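Local coordinates for conserved domain protein (Porphyromonas gingivalis, PDB 3PNN), which is a probable cytoplasmic glycosyltransferase with an alpha/beta/alpha Rossmann-like fold, thought to form glycosidic linkages, at residues N158-S163 against I188-G193; I195-R198 against I204-L207. All blocks are in the same frame, centred on the assembly; numbering follows the deposited sequence.

Followed from the N terminus, the chain leaves strand 148-155, makes the loop that holds 158-163, runs through strand 166-173 and returns along strand 179-191, where interaction 1 closes a loop of 24 intervening residues. A tight turn then leads into strand 194-198, and five residues later strand 204-207 folds back on it as interaction 2. The two contacts are therefore in series, neither nested nor crossed, with centres about 11 Å apart. They meet directly: the E189 O to S196 N distance of 3.0 Å is a probable hydrogen bond between neighbouring strands, and I195 packs against both I188 and L160, joining loop, strand and hairpin.

Interaction 1 (N158-S163 against I188-G193); sequences NTLSES and IERTDG
The loop between strands 148-155 and 166-173 rests on the last residues of strand 179-191 through one leucine, L160, and two bridging waters. The methyl CD1 of L160 lies over one face of the R190 guanidinium, offset toward its rim, with NH1 of R190 3.5 Å away. The second methyl diverges from the first: CD2 of L160 meets CG2 of I188 at 3.9 Å. A forked side chain suits this place, since its two branches serve an apolar neighbour and the flat, weakly hydrated face of an arginine. R190 reaches the leucine because its CG is anti to the backbone N (chi1 -172°) and the chain bends at chi3, bringing the guanidinium back over CD1. Its NH1 is held by a salt bridge to E209 and a hydrogen bond to the carbonyl of G157, which help to hold the plane that the methyl covers.

No direct hydrogen bond joins the two backbones. One water accepts from S161 N and lies 2.9 Å from I188 O, to which it probably donates; another donates to S161 O and accepts from R190 N. The serine side chain shapes the loop itself, OG of S161 accepting from S163 N at 2.9 Å in an ST turn while also bonding D281.

Around the leucine, V166 of strand 166-173 and I195 of strand 194-198 extend the apolar contact, and I188 pairs through its backbone with V166.

Interaction 2 (I195-R198 against I204-L207); sequences ISFR and ICTL
I195-R198 and I204-L207 are the two arms of an antiparallel beta hairpin, and backbone bonds set their register. F197 and C205 form a hydrogen-bonded pair: F197 N donates to C205 O at 2.9 Å, and C205 N to F197 O at 2.7 Å with an N-H...O angle of 170°. S196 with T206 and R198 with I204 are the non-hydrogen-bonded pairs that flank it. Toward L207 the ladder is less regular, though L207 N still donates to I195 O.

Apolar and aromatic contacts gather on the face carrying I195, F197, C205 and L207. The F197 ring turns back across the partner strand because its CG sits between the backbone N and the carbonyl carbon (chi1 64°). C205 then places CB over one ring face in a CH-pi contact, 4.0 Å from the centroid, while its sulfur approaches the same ring obliquely. L207 comes in at the ring edge, its CD1 in the ring plane and 3.6 Å from CE2 of F197. The small cysteine lets the broad ring fold over it, and the branched leucine fills the flank; CG2 of I195 meets CB of L207 nearby.

The other face is more polar. Here CG2 of I204 lies over the R198 guanidinium, 3.5 Å from NH2, and that nitrogen also bonds the carbonyl of G202 in the hairpin loop. A long arginine suits the spot, able to lay its flat, weakly hydrated face on the isoleucine methyl while still making that polar bond. S196 and T206 touch lightly, CB to CG2, and their small size fits a non-hydrogen-bonded pair whose CA atoms are only 4.2 Å apart.

Strand 194-198 lies between strands 204-207 and 179-191; on its far side S196 pairs with E189 through the backbone, while I195 and F197 pack on I188.

Interaction 1 (N158-S163 against I188-G193)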
loop_
_atom_site.group_PDB
_atom_site.type_symbol
_atom_site.label_atom_id
_atom_site.label_comp_id
_atom_site.label_asym_id
_atom_site.label_seq_id
_atom_site.Cartn_x
_atom_site.Cartn_y
_atom_site.Cartn_z
ATOM N N ASN A 158 3.478 -12.093 -12.532
ATOM C CA ASN A 158 2.868 -12.808 -11.419
ATOM C C ASN A 158 1.659 -12.067 -10.838
ATOM O O ASN A 158 1.025 -12.555 -9.897
ATOM C CB ASN A 158 3.884 -13.015 -10.283
ATOM C CG ASN A 158 5.043 -13.915 -10.675
ATOM O OD1 ASN A 158 4.895 -14.840 -11.482
ATOM N ND2 ASN A 158 6.203 -13.654 -10.093
ATOM N N THR A 159 1.336 -10.893 -11.377
ATOM C CA THR A 159 0.298 -10.052 -10.769
ATOM C C THR A 159 -0.882 -9.765 -11.684
ATOM O O THR A 159 -1.655 -8.843 -11.428
ATOM C CB THR A 159 0.870 -8.686 -10.318
ATOM O OG1 THR A 159 1.161 -7.874 -11.474
ATOM C CG2 THR A 159 2.148 -8.875 -9.467
ATOM N N LEU A 160 -1.034 -10.543 -12.749
ATOM C CA LEU A 160 -2.079 -10.253 -13.730
ATOM C C LEU A 160 -3.374 -10.989 -13.395
ATOM O O LEU A 160 -3.390 -11.865 -12.534
ATOM C CB LEU A 160 -1.610 -10.635 -15.133
ATOM C CG LEU A 160 -0.235 -10.071 -15.491
ATOM C CD1 LEU A 160 0.201 -10.604 -16.852
ATOM C CD2 LEU A 160 -0.243 -8.550 -15.467
ATOM N N SER A 161 -4.454 -10.614 -14.069
ATOM C CA SER A 161 -5.730 -11.311 -13.935
ATOM C C SER A 161 -6.211 -11.844 -15.279
ATOM O O SER A 161 -6.120 -11.158 -16.298
ATOM C CB SER A 161 -6.802 -10.390 -13.347
ATOM O OG SER A 161 -8.090 -10.997 -13.466
ATOM N N GLU A 162 -6.733 -13.064 -15.281
ATOM C CA GLU A 162 -7.323 -13.617 -16.497
ATOM C C GLU A 162 -8.665 -12.966 -16.844
ATOM O O GLU A 162 -9.223 -13.225 -17.908
ATOM C CB GLU A 162 -7.504 -15.130 -16.374
ATOM C CG GLU A 162 -6.197 -15.905 -16.316
ATOM C CD GLU A 162 -6.398 -17.400 -16.478
ATOM O OE1 GLU A 162 -7.055 -17.811 -17.459
ATOM O OE2 GLU A 162 -5.890 -18.163 -15.628
ATOM N N SER A 163 -9.175 -12.115 -15.956
ATOM C CA SER A 163 -10.513 -11.538 -16.134
ATOM C C SER A 163 -10.522 -10.138 -16.756
ATOM O O SER A 163 -11.574 -9.629 -17.153
ATOM C CB SER A 163 -11.267 -11.523 -14.801
ATOM O OG SER A 163 -11.559 -12.850 -14.384
ATOM N N ILE A 188 -3.027 -3.255 -17.992
ATOM C CA ILE A 188 -2.003 -4.253 -18.273
ATOM C C ILE A 188 -2.624 -5.641 -18.375
ATOM O O ILE A 188 -3.271 -6.121 -17.439
ATOM C CB ILE A 188 -0.910 -4.271 -17.183
ATOM C CG1 ILE A 188 -0.371 -2.859 -16.946
ATOM C CG2 ILE A 188 0.209 -5.251 -17.565
ATOM C CD1 ILE A 188 0.550 -2.746 -15.744
ATOM N N GLU A 189 -2.413 -6.285 -19.514
ATOM C CA GLU A 189 -2.943 -7.619 -19.754
ATOM C C GLU A 189 -1.937 -8.456 -20.518
ATOM O O GLU A 189 -1.173 -7.932 -21.332
ATOM C CB GLU A 189 -4.228 -7.549 -20.590
ATOM C CG GLU A 189 -5.448 -7.019 -19.874
ATOM C CD GLU A 189 -6.712 -7.161 -20.714
ATOM O OE1 GLU A 189 -7.032 -6.219 -21.471
ATOM O OE2 GLU A 189 -7.379 -8.218 -20.621
ATOM N N ARG A 190 -1.950 -9.762 -20.281
ATOM C CA ARG A 190 -1.203 -10.659 -21.140
ATOM C C ARG A 190 -2.136 -11.076 -22.256
ATOM O O ARG A 190 -3.055 -11.873 -22.049
ATOM C CB ARG A 190 -0.689 -11.890 -20.391
ATOM C CG ARG A 190 0.250 -12.743 -21.240
ATOM C CD ARG A 190 0.681 -14.023 -20.546
ATOM N NE ARG A 190 1.539 -13.780 -19.389
ATOM C CZ ARG A 190 1.139 -13.881 -18.123
ATOM N NH1 ARG A 190 1.993 -13.643 -17.137
ATOM N NH2 ARG A 190 -0.116 -14.224 -17.839
ATOM N N THR A 191 -1.909 -10.506 -23.433
ATOM C CA THR A 191 -2.708 -10.818 -24.605
ATOM C C THR A 191 -1.895 -11.739 -25.504
ATOM O O THR A 191 -0.911 -11.321 -26.116
ATOM C CB THR A 191 -3.132 -9.538 -25.346
ATOM O OG1 THR A 191 -2.019 -8.634 -25.417
ATOM C CG2 THR A 191 -4.262 -8.853 -24.596
ATOM N N ASP A 192 -2.304 -13.002 -25.543
ATOM C CA ASP A 192 -1.588 -14.052 -26.263
ATOM C C ASP A 192 -0.060 -13.946 -26.178
ATOM O O ASP A 192 0.607 -13.557 -27.139
ATOM C CB ASP A 192 -2.041 -14.118 -27.724
ATOM C CG ASP A 192 -1.781 -15.475 -28.352
ATOM O OD1 ASP A 192 -1.006 -16.265 -27.769
ATOM O OD2 ASP A 192 -2.356 -15.753 -29.426
ATOM N N GLY A 193 0.486 -14.298 -25.018
ATOM C CA GLY A 193 1.921 -14.453 -24.865
ATOM C C GLY A 193 2.706 -13.231 -24.422
ATOM O O GLY A 193 3.766 -13.371 -23.820
HETATM O O HOH W 1 -4.368 -8.648 -16.414
HETATM O O HOH W 2 -3.647 -10.829 -18.231
#

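Interaction 2 (I195-R198 against I204-L207)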
loop_
_atom_site.group_PDB
_atom_site.type_symbol
_atom_site.label_atom_id
_atom_site.label_comp_id
_atom_site.label_asym_id
_atom_site.label_seq_id
_atom_site.Cartn_x
_atom_site.Cartn_y
_atom_site.Cartn_z
ATOM N N ILE A 195 2.825 -9.333 -22.507
ATOM C CA ILE A 195 2.221 -8.393 -21.580
ATOM C C ILE A 195 2.322 -6.986 -22.165
ATOM O O ILE A 195 3.415 -6.520 -22.480
ATOM C CB ILE A 195 2.944 -8.440 -20.218
ATOM C CG1 ILE A 195 2.949 -9.871 -19.660
ATOM C CG2 ILE A 195 2.312 -7.464 -19.240
ATOM C CD1 ILE A 195 3.759 -10.034 -18.365
ATOM N N SER A 196 1.189 -6.308 -22.324
ATOM C CA SER A 196 1.222 -4.940 -22.833
ATOM C C SER A 196 0.224 -3.988 -22.166
ATOM O O SER A 196 -0.717 -4.415 -21.495
ATOM C CB SER A 196 1.047 -4.927 -24.356
ATOM O OG SER A 196 -0.047 -5.733 -24.757
ATOM N N PHE A 197 0.479 -2.694 -22.337
ATOM C CA PHE A 197 -0.447 -1.632 -21.968
ATOM C C PHE A 197 -0.288 -0.501 -22.982
ATOM O O PHE A 197 0.584 -0.563 -23.844
ATOM C CB PHE A 197 -0.167 -1.122 -20.558
ATOM C CG PHE A 197 1.184 -0.472 -20.392
ATOM C CD1 PHE A 197 1.328 0.904 -20.501
ATOM C CD2 PHE A 197 2.308 -1.234 -20.103
ATOM C CE1 PHE A 197 2.568 1.510 -20.337
ATOM C CE2 PHE A 197 3.551 -0.636 -19.941
ATOM C CZ PHE A 197 3.680 0.740 -20.058
ATOM N N ARG A 198 -1.126 0.524 -22.880
ATOM C CA ARG A 198 -1.008 1.695 -23.740
ATOM C C ARG A 198 -0.655 2.902 -22.892
ATOM O O ARG A 198 -1.266 3.125 -21.847
ATOM C CB ARG A 198 -2.317 1.955 -24.485
ATOM C CG ARG A 198 -2.659 0.922 -25.541
ATOM C CD ARG A 198 -3.932 1.318 -26.275
ATOM N NE ARG A 198 -4.273 0.388 -27.347
ATOM C CZ ARG A 198 -3.852 0.509 -28.603
ATOM N NH1 ARG A 198 -4.212 -0.383 -29.516
ATOM N NH2 ARG A 198 -3.068 1.522 -28.946
ATOM N N ILE A 204 1.235 1.397 -27.682
ATOM C CA ILE A 204 1.310 0.163 -26.913
ATOM C C ILE A 204 2.752 -0.128 -26.502
ATOM O O ILE A 204 3.687 0.001 -27.300
ATOM C CB ILE A 204 0.714 -1.048 -27.665
ATOM C CG1 ILE A 204 1.821 -1.965 -28.192
ATOM C CG2 ILE A 204 -0.225 -0.585 -28.770
ATOM C CD1 ILE A 204 1.310 -3.235 -28.835
ATOM N N CYS A 205 2.921 -0.497 -25.239
ATOM C CA CYS A 205 4.227 -0.836 -24.707
ATOM C C CYS A 205 4.164 -2.248 -24.143
ATOM O O CYS A 205 3.154 -2.644 -23.558
ATOM C CB CYS A 205 4.623 0.150 -23.607
ATOM S SG CYS A 205 4.517 1.907 -24.061
ATOM N N THR A 206 5.235 -3.013 -24.322
ATOM C CA THR A 206 5.285 -4.358 -23.761
ATOM C C THR A 206 6.155 -4.408 -22.510
ATOM O O THR A 206 6.969 -3.521 -22.261
ATOM C CB THR A 206 5.776 -5.400 -24.776
ATOM O OG1 THR A 206 7.118 -5.091 -25.172
ATOM C CG2 THR A 206 4.876 -5.409 -25.997
ATOM N N LEU A 207 5.963 -5.461 -21.725
ATOM C CA LEU A 207 6.668 -5.635 -20.471
ATOM C C LEU A 207 7.143 -7.077 -20.401
ATOM O O LEU A 207 6.396 -7.990 -20.744
ATOM C CB LEU A 207 5.707 -5.369 -19.308
ATOM C CG LEU A 207 5.727 -4.077 -18.483
ATOM C CD1 LEU A 207 6.252 -2.882 -19.235
ATOM C CD2 LEU A 207 4.335 -3.798 -17.909
HETATM O O HOH W 3 5.593 -9.676 -22.440
#